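Glucoamylase (Thermoanaerobacterium thermosaccharolyticum, PDB 1LF6) hydrolyses terminal alpha-1,4-linked glucose residues from the non-reducing ends of glucan chains, releasing beta-D-glucose. Local coordinates at residues K483-P495 / Y501-A513. Sequence-based numbering, arbitrary orientation.
Sequences KLIDNLTYTENGP and YYIRIAGLSDPDA. With SO4 (sulfate ion), chain C.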
loop_
_atom_site.group_PDB
_atom_site.type_symbol
_atom_site.label_atom_id
_atom_site.label_comp_id
_atom_site.label_asym_id
_atom_site.label_seq_id
_atom_site.Cartn_x
_atom_site.Cartn_y
_atom_site.Cartn_z
ATOM N N LYS A 483 10.289 21.867 26.388
ATOM C CA LYS A 483 9.929 22.135 27.781
ATOM C C LYS A 483 8.425 22.379 27.949
ATOM O O LYS A 483 7.903 22.299 29.057
ATOM C CB LYS A 483 10.694 23.360 28.313
ATOM C CG LYS A 483 12.179 23.146 28.606
ATOM C CD LYS A 483 12.392 22.231 29.802
ATOM C CE LYS A 483 13.788 22.396 30.409
ATOM N NZ LYS A 483 14.894 21.989 29.502
ATOM N N LEU A 484 7.735 22.677 26.854
ATOM C CA LEU A 484 6.298 22.945 26.908
ATOM C C LEU A 484 5.399 21.748 26.601
ATOM O O LEU A 484 4.197 21.793 26.860
ATOM C CB LEU A 484 5.948 24.084 25.953
ATOM C CG LEU A 484 6.583 25.436 26.291
ATOM C CD1 LEU A 484 6.186 26.455 25.249
ATOM C CD2 LEU A 484 6.141 25.882 27.681
ATOM N N ILE A 485 5.978 20.686 26.047
ATOM C CA ILE A 485 5.209 19.495 25.709
ATOM C C ILE A 485 4.320 19.056 26.870
ATOM O O ILE A 485 3.114 18.868 26.701
ATOM C CB ILE A 485 6.142 18.323 25.304
ATOM C CG1 ILE A 485 6.784 18.617 23.946
ATOM C CG2 ILE A 485 5.355 17.008 25.247
ATOM C CD1 ILE A 485 7.763 17.556 23.490
ATOM N N ASP A 486 4.914 18.918 28.051
ATOM C CA ASP A 486 4.170 18.489 29.225
ATOM C C ASP A 486 3.078 19.464 29.615
ATOM O O ASP A 486 1.940 19.066 29.846
ATOM C CB ASP A 486 5.119 18.280 30.409
ATOM C CG ASP A 486 5.997 17.059 30.235
ATOM O OD1 ASP A 486 6.805 16.769 31.140
ATOM O OD2 ASP A 486 5.873 16.388 29.187
ATOM N N ASN A 487 3.409 20.746 29.684
ATOM C CA ASN A 487 2.406 21.725 30.076
ATOM C C ASN A 487 1.270 21.869 29.078
ATOM O O ASN A 487 0.174 22.278 29.447
ATOM C CB ASN A 487 3.062 23.077 30.346
ATOM C CG ASN A 487 3.565 23.197 31.782
ATOM O OD1 ASN A 487 4.002 22.214 32.385
ATOM N ND2 ASN A 487 3.516 24.403 32.326
ATOM N N LEU A 488 1.511 21.508 27.824
ATOM C CA LEU A 488 0.464 21.622 26.817
ATOM C C LEU A 488 -0.326 20.344 26.540
ATOM O O LEU A 488 -1.479 20.417 26.121
ATOM C CB LEU A 488 1.056 22.127 25.498
ATOM C CG LEU A 488 1.543 23.579 25.476
ATOM C CD1 LEU A 488 2.264 23.862 24.172
ATOM C CD2 LEU A 488 0.362 24.515 25.640
ATOM N N THR A 489 0.258 19.177 26.797
ATOM C CA THR A 489 -0.433 17.933 26.461
ATOM C C THR A 489 -0.634 16.909 27.573
ATOM O O THR A 489 -1.373 15.941 27.398
ATOM C CB THR A 489 0.294 17.226 25.295
ATOM O OG1 THR A 489 1.570 16.756 25.743
ATOM C CG2 THR A 489 0.517 18.190 24.138
ATOM N N TYR A 490 0.021 17.114 28.709
ATOM C CA TYR A 490 -0.095 16.182 29.823
ATOM C C TYR A 490 -1.171 16.611 30.831
ATOM O O TYR A 490 -0.998 17.586 31.562
ATOM C CB TYR A 490 1.266 16.052 30.518
ATOM C CG TYR A 490 1.329 14.993 31.595
ATOM C CD1 TYR A 490 1.400 15.344 32.944
ATOM C CD2 TYR A 490 1.347 13.637 31.263
ATOM C CE1 TYR A 490 1.494 14.370 33.937
ATOM C CE2 TYR A 490 1.439 12.656 32.246
ATOM C CZ TYR A 490 1.515 13.029 33.579
ATOM O OH TYR A 490 1.627 12.063 34.550
ATOM N N THR A 491 -2.284 15.886 30.869
ATOM C CA THR A 491 -3.342 16.230 31.809
ATOM C C THR A 491 -3.101 15.555 33.156
ATOM O O THR A 491 -2.468 14.503 33.239
ATOM C CB THR A 491 -4.741 15.813 31.293
ATOM O OG1 THR A 491 -5.753 16.375 32.144
ATOM C CG2 THR A 491 -4.879 14.286 31.276
ATOM N N GLU A 492 -3.598 16.188 34.210
ATOM C CA GLU A 492 -3.482 15.669 35.558
ATOM C C GLU A 492 -4.895 15.694 36.124
ATOM O O GLU A 492 -5.124 15.410 37.299
ATOM C CB GLU A 492 -2.549 16.565 36.371
ATOM C CG GLU A 492 -1.155 16.649 35.769
ATOM C CD GLU A 492 -0.366 17.835 36.259
ATOM O OE1 GLU A 492 0.152 17.778 37.394
ATOM O OE2 GLU A 492 -0.276 18.836 35.510
ATOM N N ASN A 493 -5.847 16.011 35.253
ATOM C CA ASN A 493 -7.251 16.102 35.633
ATOM C C ASN A 493 -8.128 15.286 34.681
ATOM O O ASN A 493 -9.272 15.654 34.421
ATOM C CB ASN A 493 -7.680 17.570 35.591
ATOM C CG ASN A 493 -9.004 17.812 36.271
ATOM O OD1 ASN A 493 -9.687 18.787 35.974
ATOM N ND2 ASN A 493 -9.370 16.937 37.200
ATOM N N GLY A 494 -7.589 14.184 34.164
ATOM C CA GLY A 494 -8.341 13.349 33.239
ATOM C C GLY A 494 -9.260 12.339 33.908
ATOM O O GLY A 494 -8.986 11.902 35.019
ATOM N N PRO A 495 -10.360 11.943 33.244
ATOM C CA PRO A 495 -11.325 10.978 33.780
ATOM C C PRO A 495 -10.832 9.533 33.772
ATOM O O PRO A 495 -11.381 8.684 34.470
ATOM C CB PRO A 495 -12.535 11.171 32.873
ATOM C CG PRO A 495 -11.898 11.462 31.555
ATOM C CD PRO A 495 -10.799 12.444 31.927
ATOM N N TYR A 501 -1.922 11.564 32.467
ATOM C CA TYR A 501 -1.470 10.992 31.196
ATOM C C TYR A 501 -1.451 12.001 30.053
ATOM O O TYR A 501 -2.125 13.031 30.109
ATOM C CB TYR A 501 -2.391 9.834 30.792
ATOM C CG TYR A 501 -3.877 10.162 30.850
ATOM C CD1 TYR A 501 -4.614 9.950 32.016
ATOM C CD2 TYR A 501 -4.550 10.672 29.732
ATOM C CE1 TYR A 501 -5.984 10.227 32.069
ATOM C CE2 TYR A 501 -5.918 10.954 29.777
ATOM C CZ TYR A 501 -6.628 10.723 30.951
ATOM O OH TYR A 501 -7.988 10.945 30.994
ATOM N N TYR A 502 -0.666 11.709 29.020
ATOM C CA TYR A 502 -0.637 12.564 27.840
ATOM C C TYR A 502 -1.944 12.262 27.118
ATOM O O TYR A 502 -2.352 11.100 27.033
ATOM C CB TYR A 502 0.517 12.201 26.897
ATOM C CG TYR A 502 1.894 12.614 27.376
ATOM C CD1 TYR A 502 2.802 11.671 27.852
ATOM C CD2 TYR A 502 2.281 13.955 27.364
ATOM C CE1 TYR A 502 4.066 12.053 28.310
ATOM C CE2 TYR A 502 3.537 14.348 27.821
ATOM C CZ TYR A 502 4.425 13.390 28.297
ATOM O OH TYR A 502 5.651 13.788 28.788
ATOM N N ILE A 503 -2.612 13.292 26.611
ATOM C CA ILE A 503 -3.849 13.065 25.888
ATOM C C ILE A 503 -3.522 13.044 24.400
ATOM O O ILE A 503 -2.400 13.352 24.010
ATOM C CB ILE A 503 -4.901 14.163 26.187
ATOM C CG1 ILE A 503 -4.413 15.540 25.719
ATOM C CG2 ILE A 503 -5.195 14.173 27.678
ATOM C CD1 ILE A 503 -5.390 16.695 26.060
ATOM N N ARG A 504 -4.488 12.668 23.570
ATOM C CA ARG A 504 -4.256 12.621 22.136
ATOM C C ARG A 504 -3.884 14.000 21.604
ATOM O O ARG A 504 -2.890 14.162 20.889
ATOM C CB ARG A 504 -5.500 12.129 21.397
ATOM C CG ARG A 504 -5.310 12.113 19.886
ATOM C CD ARG A 504 -6.558 11.702 19.134
ATOM N NE ARG A 504 -6.382 11.867 17.689
ATOM C CZ ARG A 504 -7.371 11.842 16.802
ATOM N NH1 ARG A 504 -7.107 12.006 15.510
ATOM N NH2 ARG A 504 -8.623 11.661 17.207
ATOM N N ILE A 505 -4.688 14.997 21.950
ATOM C CA ILE A 505 -4.417 16.345 21.482
ATOM C C ILE A 505 -5.194 17.383 22.291
ATOM O O ILE A 505 -6.359 17.182 22.632
ATOM C CB ILE A 505 -4.735 16.441 19.967
ATOM C CG1 ILE A 505 -4.179 17.742 19.382
ATOM C CG2 ILE A 505 -6.233 16.310 19.738
ATOM C CD1 ILE A 505 -4.031 17.704 17.875
ATOM N N ALA A 506 -4.514 18.473 22.631
ATOM C CA ALA A 506 -5.103 19.561 23.407
ATOM C C ALA A 506 -5.518 20.690 22.467
ATOM O O ALA A 506 -4.782 21.035 21.545
ATOM C CB ALA A 506 -4.089 20.075 24.429
ATOM N N GLY A 507 -6.693 21.265 22.706
ATOM C CA GLY A 507 -7.177 22.346 21.858
ATOM C C GLY A 507 -6.752 23.723 22.337
ATOM O O GLY A 507 -6.633 24.659 21.546
ATOM N N LEU A 508 -6.519 23.841 23.640
ATOM C CA LEU A 508 -6.105 25.097 24.251
ATOM C C LEU A 508 -4.686 24.959 24.783
ATOM O O LEU A 508 -3.991 23.990 24.480
ATOM C CB LEU A 508 -7.039 25.464 25.410
ATOM C CG LEU A 508 -8.508 25.728 25.071
ATOM C CD1 LEU A 508 -9.277 26.031 26.351
ATOM C CD2 LEU A 508 -8.614 26.890 24.103
ATOM N N SER A 509 -4.268 25.927 25.589
ATOM C CA SER A 509 -2.934 25.915 26.176
ATOM C C SER A 509 -2.956 25.307 27.572
ATOM O O SER A 509 -2.033 25.512 28.354
ATOM C CB SER A 509 -2.380 27.338 26.258
ATOM O OG SER A 509 -2.272 27.916 24.972
ATOM N N ASP A 510 -4.014 24.563 27.881
ATOM C CA ASP A 510 -4.140 23.936 29.191
ATOM C C ASP A 510 -4.833 22.581 29.070
ATOM O O ASP A 510 -6.044 22.502 28.880
ATOM C CB ASP A 510 -4.916 24.859 30.130
ATOM C CG ASP A 510 -5.135 24.249 31.498
ATOM O OD1 ASP A 510 -4.334 23.380 31.906
ATOM O OD2 ASP A 510 -6.103 24.652 32.172
ATOM N N PRO A 511 -4.058 21.491 29.186
ATOM C CA PRO A 511 -4.570 20.125 29.085
ATOM C C PRO A 511 -5.511 19.705 30.209
ATOM O O PRO A 511 -6.143 18.652 30.130
ATOM C CB PRO A 511 -3.295 19.289 29.039
ATOM C CG PRO A 511 -2.386 20.045 29.946
ATOM C CD PRO A 511 -2.625 21.487 29.535
ATOM N N ASP A 512 -5.609 20.519 31.253
ATOM C CA ASP A 512 -6.498 20.193 32.359
ATOM C C ASP A 512 -7.871 20.820 32.152
ATOM O O ASP A 512 -8.847 20.413 32.775
ATOM C CB ASP A 512 -5.914 20.676 33.688
ATOM C CG ASP A 512 -4.598 20.000 34.029
ATOM O OD1 ASP A 512 -4.528 18.757 33.958
ATOM O OD2 ASP A 512 -3.635 20.717 34.375
ATOM N N ALA A 513 -7.948 21.803 31.262
ATOM C CA ALA A 513 -9.218 22.473 30.999
ATOM C C ALA A 513 -10.167 21.603 30.193
ATOM O O ALA A 513 -9.763 20.606 29.592
ATOM C CB ALA A 513 -8.974 23.785 30.264
HETATM S S SO4 C . -4.249 28.357 22.168
HETATM O O1 SO4 C . -4.476 27.226 21.246
HETATM O O2 SO4 C . -5.017 29.532 21.697
HETATM O O3 SO4 C . -4.701 27.991 23.526
HETATM O O4 SO4 C . -2.811 28.689 22.205
#
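Tyr490 and Tyr502 face each other as the non-hydrogen-bonded pair of a short antiparallel beta hairpin, which grows directly out of the end of helix 468-489 in the (alpha/alpha) barrel of this family 15 glycosidase. Backbone bonds set the register: Thr491 and Tyr501 form the hydrogen-bonded pair, and Ile503 N continues the pairing to Thr489 O at 3.0 Å, just as the helix gives way to strand. The loop beyond carries Arg504, salt-bridged to Glu439 and to Glu435, probably the catalytic proton acceptor.

An aromatic contact forms on each face. On one, the edge of Tyr490 meets the face of Tyr502 in a T-shaped stack, planes 65° apart, with Tyr490 CD2 over the ring centre. On the other, Thr491 CG2 makes a CH-pi contact 3.9 Å from the centroid of the Tyr501 ring and also touches Ile503 CG2, a use that suits a beta-branched residue with one methyl and one hydroxyl. The compact, rigid Pro511 ring lies against backbone carbonyls, CD 2.9 Å from Asn487 O in the helix's last turn and CG 3.3 Å from Tyr490 O in the strand.

Polar groups tie the hairpin to the helix and to the following loop. Besides its flat face, Tyr502 offers a hydroxyl that reaches Asp486 OD2 at 2.6 Å, on the syn side but 33° out of the carboxylate plane; a salt bridge from Lys545 meets the same oxygen and probably favours its negative charge. With CG anti to its carbonyl carbon (chi1 -63°), Asp512 turns its short carboxylate, apt for accepting a backbone N-H, to the chain leaving strand 490-491. There Thr491 OG1 accepts from Asn493 N in an ST turn, while Asp512 OD1 receives Glu492 N at 2.7 Å, nearly in line with its own C-O bond.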